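PDB 6YZG: surface-associated protein CshB from Streptococcus gordonii, which probably acts as a cell-wall-anchored adhesin that binds host fibronectin, the chain here being a fragment that contains its second non-repetitive domain. Local coordinates for residues S7-N12 with T23-E28; G17-G22 with L37-L42. One frame throughout, in Å; residues are numbered along the deposited sequence.

Interaction 1 of 2, residues S7-N12 with T23-E28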
loop_
_atom_site.group_PDB
_atom_site.type_symbol
_atom_site.label_atom_id
_atom_site.label_comp_id
_atom_site.label_asym_id
_atom_site.label_seq_id
_atom_site.Cartn_x
_atom_site.Cartn_y
_atom_site.Cartn_z
ATOM N N SER A 7 -17.861 -17.920 17.148
ATOM C CA SER A 7 -19.239 -18.079 16.656
ATOM C C SER A 7 -20.249 -18.023 17.801
ATOM O O SER A 7 -21.323 -17.501 17.600
ATOM C CB SER A 7 -19.351 -19.393 15.872
ATOM O OG SER A 7 -18.950 -20.456 16.708
ATOM N N ALA A 8 -19.921 -18.505 18.985
ATOM C CA ALA A 8 -20.868 -18.536 20.116
ATOM C C ALA A 8 -21.135 -17.131 20.691
ATOM O O ALA A 8 -22.098 -16.938 21.443
ATOM C CB ALA A 8 -20.350 -19.457 21.185
ATOM N N SER A 9 -20.356 -16.116 20.280
ATOM C CA SER A 9 -20.561 -14.723 20.742
ATOM C C SER A 9 -21.725 -14.075 19.961
ATOM O O SER A 9 -22.233 -13.043 20.428
ATOM C CB SER A 9 -19.352 -13.876 20.566
ATOM O OG SER A 9 -18.265 -14.319 21.366
ATOM N N TRP A 10 -22.135 -14.624 18.838
ATOM C CA TRP A 10 -23.169 -14.081 17.963
ATOM C C TRP A 10 -24.523 -14.717 18.209
ATOM O O TRP A 10 -24.579 -15.969 18.382
ATOM C CB TRP A 10 -22.797 -14.248 16.500
ATOM C CG TRP A 10 -21.567 -13.485 16.101
ATOM C CD1 TRP A 10 -20.297 -13.964 15.955
ATOM C CD2 TRP A 10 -21.530 -12.113 15.705
ATOM N NE1 TRP A 10 -19.467 -12.948 15.526
ATOM C CE2 TRP A 10 -20.180 -11.813 15.352
ATOM C CE3 TRP A 10 -22.478 -11.114 15.639
ATOM C CZ2 TRP A 10 -19.799 -10.507 14.975
ATOM C CZ3 TRP A 10 -22.116 -9.840 15.267
ATOM C CH2 TRP A 10 -20.792 -9.539 14.927
ATOM N N LYS A 11 -25.543 -13.913 18.175
ATOM C CA LYS A 11 -26.958 -14.404 18.161
ATOM C C LYS A 11 -27.738 -13.685 17.094
ATOM O O LYS A 11 -27.462 -12.509 16.776
ATOM C CB LYS A 11 -27.683 -14.207 19.488
ATOM C CG LYS A 11 -27.036 -14.901 20.635
ATOM C CD LYS A 11 -27.349 -16.406 20.586
ATOM C CE LYS A 11 -26.869 -17.118 21.841
ATOM N NZ LYS A 11 -25.381 -17.026 21.925
ATOM N N ASN A 12 -28.780 -14.367 16.577
ATOM C CA ASN A 12 -29.750 -13.736 15.684
ATOM C C ASN A 12 -29.076 -13.262 14.393
ATOM O O ASN A 12 -29.393 -12.165 13.915
ATOM C CB ASN A 12 -30.502 -12.601 16.368
ATOM C CG ASN A 12 -31.776 -12.194 15.661
ATOM O OD1 ASN A 12 -32.329 -13.014 14.931
ATOM N ND2 ASN A 12 -32.167 -10.952 15.809
ATOM N N THR A 23 -29.181 -8.469 15.134
ATOM C CA THR A 23 -28.076 -9.361 15.479
ATOM C C THR A 23 -27.326 -8.824 16.686
ATOM O O THR A 23 -27.127 -7.587 16.820
ATOM C CB THR A 23 -27.072 -9.516 14.331
ATOM O OG1 THR A 23 -27.739 -10.148 13.228
ATOM C CG2 THR A 23 -25.805 -10.259 14.715
ATOM N N THR A 24 -26.919 -9.693 17.601
ATOM C CA THR A 24 -26.092 -9.289 18.739
ATOM C C THR A 24 -24.749 -10.012 18.758
ATOM O O THR A 24 -24.608 -11.181 18.323
ATOM C CB THR A 24 -26.803 -9.505 20.094
ATOM O OG1 THR A 24 -27.008 -10.925 20.298
ATOM C CG2 THR A 24 -28.042 -8.666 20.174
ATOM N N PHE A 25 -23.769 -9.301 19.330
ATOM C CA PHE A 25 -22.429 -9.842 19.638
ATOM C C PHE A 25 -22.258 -9.584 21.131
ATOM O O PHE A 25 -22.355 -8.406 21.545
ATOM C CB PHE A 25 -21.301 -9.191 18.828
ATOM C CG PHE A 25 -19.921 -9.625 19.218
ATOM C CD1 PHE A 25 -19.246 -8.970 20.236
ATOM C CD2 PHE A 25 -19.352 -10.736 18.601
ATOM C CE1 PHE A 25 -18.001 -9.415 20.629
ATOM C CE2 PHE A 25 -18.067 -11.141 18.978
ATOM C CZ PHE A 25 -17.431 -10.478 19.997
ATOM N N THR A 26 -21.935 -10.576 21.945
ATOM C CA THR A 26 -21.787 -10.394 23.377
ATOM C C THR A 26 -20.512 -11.089 23.871
ATOM O O THR A 26 -20.237 -12.217 23.484
ATOM C CB THR A 26 -22.994 -11.039 24.087
ATOM O OG1 THR A 26 -24.243 -10.624 23.520
ATOM C CG2 THR A 26 -22.919 -10.686 25.555
ATOM N N LYS A 27 -19.712 -10.400 24.661
ATOM C CA LYS A 27 -18.444 -10.957 25.154
ATOM C C LYS A 27 -18.191 -10.398 26.554
ATOM O O LYS A 27 -18.213 -9.177 26.774
ATOM C CB LYS A 27 -17.280 -10.627 24.219
ATOM C CG LYS A 27 -15.902 -11.109 24.705
ATOM C CD LYS A 27 -15.741 -12.588 24.705
ATOM C CE LYS A 27 -14.361 -12.980 25.232
ATOM N NZ LYS A 27 -14.117 -14.439 25.184
ATOM N N GLU A 28 -17.832 -11.299 27.476
ATOM C CA GLU A 28 -17.256 -10.886 28.749
ATOM C C GLU A 28 -15.765 -10.691 28.540
ATOM O O GLU A 28 -15.008 -11.659 28.469
ATOM C CB GLU A 28 -17.573 -11.940 29.824
ATOM C CG GLU A 28 -17.237 -11.511 31.244
ATOM C CD GLU A 28 -17.689 -12.495 32.317
ATOM O OE1 GLU A 28 -18.329 -13.564 31.992
ATOM O OE2 GLU A 28 -17.322 -12.203 33.483
HETATM O O HOH W 1 -24.785 -12.210 21.351
#

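Interaction 2 of 2, residues G17-G22 with L37-L42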
loop_
_atom_site.group_PDB
_atom_site.type_symbol
_atom_site.label_atom_id
_atom_site.label_comp_id
_atom_site.label_asym_id
_atom_site.label_seq_id
_atom_site.Cartn_x
_atom_site.Cartn_y
_atom_site.Cartn_z
ATOM N N GLY A 17 -25.539 -16.579 7.846
ATOM C CA GLY A 17 -24.648 -16.441 8.996
ATOM C C GLY A 17 -24.073 -15.032 9.114
ATOM O O GLY A 17 -23.024 -14.862 9.706
ATOM N N GLY A 18 -24.704 -14.069 8.470
ATOM C CA GLY A 18 -24.254 -12.680 8.580
ATOM C C GLY A 18 -25.196 -11.792 9.382
ATOM O O GLY A 18 -26.286 -12.239 9.855
ATOM N N LEU A 19 -24.802 -10.539 9.503
ATOM C CA LEU A 19 -25.515 -9.609 10.386
ATOM C C LEU A 19 -26.815 -9.204 9.717
ATOM O O LEU A 19 -26.883 -8.889 8.531
ATOM C CB LEU A 19 -24.648 -8.374 10.680
ATOM C CG LEU A 19 -23.660 -8.553 11.842
ATOM C CD1 LEU A 19 -22.802 -9.779 11.750
ATOM C CD2 LEU A 19 -22.779 -7.311 11.933
ATOM N N LYS A 20 -27.800 -9.007 10.572
ATOM C CA LYS A 20 -29.070 -8.336 10.226
ATOM C C LYS A 20 -29.401 -7.348 11.361
ATOM O O LYS A 20 -28.745 -7.392 12.391
ATOM C CB LYS A 20 -30.240 -9.308 10.026
ATOM C CG LYS A 20 -30.588 -10.213 11.192
ATOM C CD LYS A 20 -31.489 -11.315 10.703
ATOM C CE LYS A 20 -32.301 -11.908 11.795
ATOM N NZ LYS A 20 -33.578 -12.373 11.194
ATOM N N VAL A 21 -30.377 -6.482 11.147
ATOM C CA VAL A 21 -30.832 -5.610 12.226
ATOM C C VAL A 21 -31.348 -6.478 13.376
ATOM O O VAL A 21 -32.137 -7.385 13.122
ATOM C CB VAL A 21 -31.830 -4.565 11.721
ATOM C CG1 VAL A 21 -32.434 -3.767 12.856
ATOM C CG2 VAL A 21 -31.147 -3.644 10.717
ATOM N N GLY A 22 -30.783 -6.295 14.555
ATOM C CA GLY A 22 -31.122 -7.087 15.742
ATOM C C GLY A 22 -30.142 -8.194 16.016
ATOM O O GLY A 22 -30.278 -8.882 17.045
ATOM N N LEU A 37 -23.030 -5.704 21.687
ATOM C CA LEU A 37 -23.231 -4.918 20.476
ATOM C C LEU A 37 -24.531 -5.416 19.851
ATOM O O LEU A 37 -24.741 -6.642 19.710
ATOM C CB LEU A 37 -22.138 -5.117 19.430
ATOM C CG LEU A 37 -20.692 -4.956 19.865
ATOM C CD1 LEU A 37 -19.761 -5.048 18.669
ATOM C CD2 LEU A 37 -20.405 -3.807 20.775
ATOM N N THR A 38 -25.387 -4.496 19.446
ATOM C CA THR A 38 -26.613 -4.837 18.719
ATOM C C THR A 38 -26.628 -4.092 17.395
ATOM O O THR A 38 -26.384 -2.881 17.409
ATOM C CB THR A 38 -27.878 -4.451 19.493
ATOM O OG1 THR A 38 -27.848 -5.058 20.804
ATOM C CG2 THR A 38 -29.131 -4.898 18.786
ATOM N N VAL A 39 -26.845 -4.789 16.292
ATOM C CA VAL A 39 -26.933 -4.107 14.991
ATOM C C VAL A 39 -28.181 -3.253 14.922
ATOM O O VAL A 39 -29.315 -3.808 15.053
ATOM C CB VAL A 39 -26.868 -5.096 13.846
ATOM C CG1 VAL A 39 -27.005 -4.347 12.558
ATOM C CG2 VAL A 39 -25.632 -5.960 13.893
ATOM N N LYS A 40 -28.031 -1.935 14.810
ATOM C CA LYS A 40 -29.175 -0.989 14.736
ATOM C C LYS A 40 -29.519 -0.746 13.258
ATOM O O LYS A 40 -30.701 -0.574 12.938
ATOM C CB LYS A 40 -28.754 0.319 15.408
ATOM C CG LYS A 40 -29.816 1.404 15.416
ATOM C CD LYS A 40 -29.368 2.626 16.162
ATOM C CE LYS A 40 -30.478 3.639 16.314
ATOM N NZ LYS A 40 -30.404 4.270 17.648
ATOM N N GLU A 41 -28.491 -0.608 12.402
ATOM C CA GLU A 41 -28.670 -0.208 10.987
ATOM C C GLU A 41 -27.591 -0.876 10.142
ATOM O O GLU A 41 -26.457 -1.058 10.633
ATOM C CB GLU A 41 -28.529 1.316 10.816
ATOM C CG GLU A 41 -29.555 2.135 11.528
ATOM C CD GLU A 41 -29.411 3.587 11.127
ATOM O OE1 GLU A 41 -30.361 4.113 10.485
ATOM O OE2 GLU A 41 -28.290 4.123 11.322
ATOM N N LEU A 42 -27.935 -1.276 8.933
ATOM C CA LEU A 42 -27.005 -1.770 7.919
ATOM C C LEU A 42 -27.239 -0.921 6.659
ATOM O O LEU A 42 -27.994 -1.336 5.710
ATOM C CB LEU A 42 -27.219 -3.271 7.652
ATOM C CG LEU A 42 -26.784 -4.153 8.804
ATOM C CD1 LEU A 42 -27.517 -5.489 8.805
ATOM C CD2 LEU A 42 -25.284 -4.379 8.747
#

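Interaction 1 of 2, residues S7-N12 with T23-E28
Trp10 holds CG beside its backbone N (chi1 -64°), whereas Phe25 swings CG anti to its own (chi1 174°). These two torsions bring the rings together on one face of the sheet, in a T-shaped pair. The edge of Phe25 points at the face of Trp10, with the planes at 65°. Phe25 CD2 makes the closest approach, 3.5 Å from Trp10 CE2. Phe25 CB sits over the six-membered ring, a CH-pi contact 3.9 Å from its centroid. Thr23 CG2 meets the same indole at its edge, 3.6 Å from CE3. The Trp10 NE1 proton goes to Phe4 O, a bond that limits rotation of the indole, and the ring of Phe4 also packs edge-to-face with Phe25.

The backbones form a short antiparallel pairing that adds strand 10-11 alongside strand 24-30 in a sheet of the CshA-type non-repetitive domain 2. Trp10 and Phe25 are a non-hydrogen-bonded pair. Lys11 and Thr24 are a hydrogen-bonded pair, with Lys11 N to Thr24 O at 2.9 Å and Thr24 N to Lys11 O at 3.0 Å. Thr26 N donates to Ser9 O, 2.9 Å away. A water donates a second hydrogen bond to Ser9 O and is hydrogen-bonded to Thr24 OG1 and Thr26 OG1. Beyond the strand, Thr23 OG1 lies 2.7 Å from Asn12 O, and this hydroxyl also accepts the backbone N-H of Lys20.

Interaction 2 of 2, residues G17-G22 with L37-L42
The flat group at the centre of this contact is the peptide between Lys20 and Val21. Leu42 CD1 lies over one face of it, 3.7 Å from Lys20 C. Val39 approaches from the same side, but obliquely and at the oxygen end, with its CB 3.3 Å from Lys20 O. A second peptide, between Val39 and Lys40, turns its carbonyl to the loop. Val39 O accepts Gly22 N at 2.9 Å, and the donor is tilted 18° from the carbonyl plane. Val21 CG1 packs alongside this peptide and the next, 3.6 Å from Lys40 O.

Val39 CG2 stands anti to the carbonyl carbon, where it meets Leu19 CD2 at 3.7 Å. The two side chains cross at about a right angle. Gly22 has a positive phi of 99°, a backbone shape that suits glycine.

The contact folds the loop after strand 10-11 over the end of strand 33-41. That strand has a classic beta bulge here, with Lys40 and Glu41 both facing Lys124. Val39 and Leu42 also reach Phe125 and Val123 of strand 119-131. Lys40 NZ makes a salt bridge to Glu245 of the second subunit.

Across the two segments one backbone hydrogen bond, Gly22 N to Val39 O, supplies the polar link. The rest is methyl groups on peptides and on each other, so the fit probably rests on shape more than on charge.

How the interactions relate
From the N terminus the chain runs through 7-12, 17-22, 23-28 and 37-42. Interaction 1 closes the loop of residues 13-22, which holds the first segment of interaction 2. Interaction 2 closes a longer span, residues 23-36, that takes in strand 24-30 and the first part of strand 33-41. The two contacts therefore cross rather than nest. They meet directly, since Thr23 O and Phe25 O probably accept hydrogen bonds from Val39 N and Leu37 N. Asn12 OD1 also packs on Lys20 CE. Strand 24-30 thus lies between strands 10-11 and 33-41. Together the contacts tie strand 10-11 and the following loop to the hairpin; the strands share one antiparallel sheet and the loop packs against it.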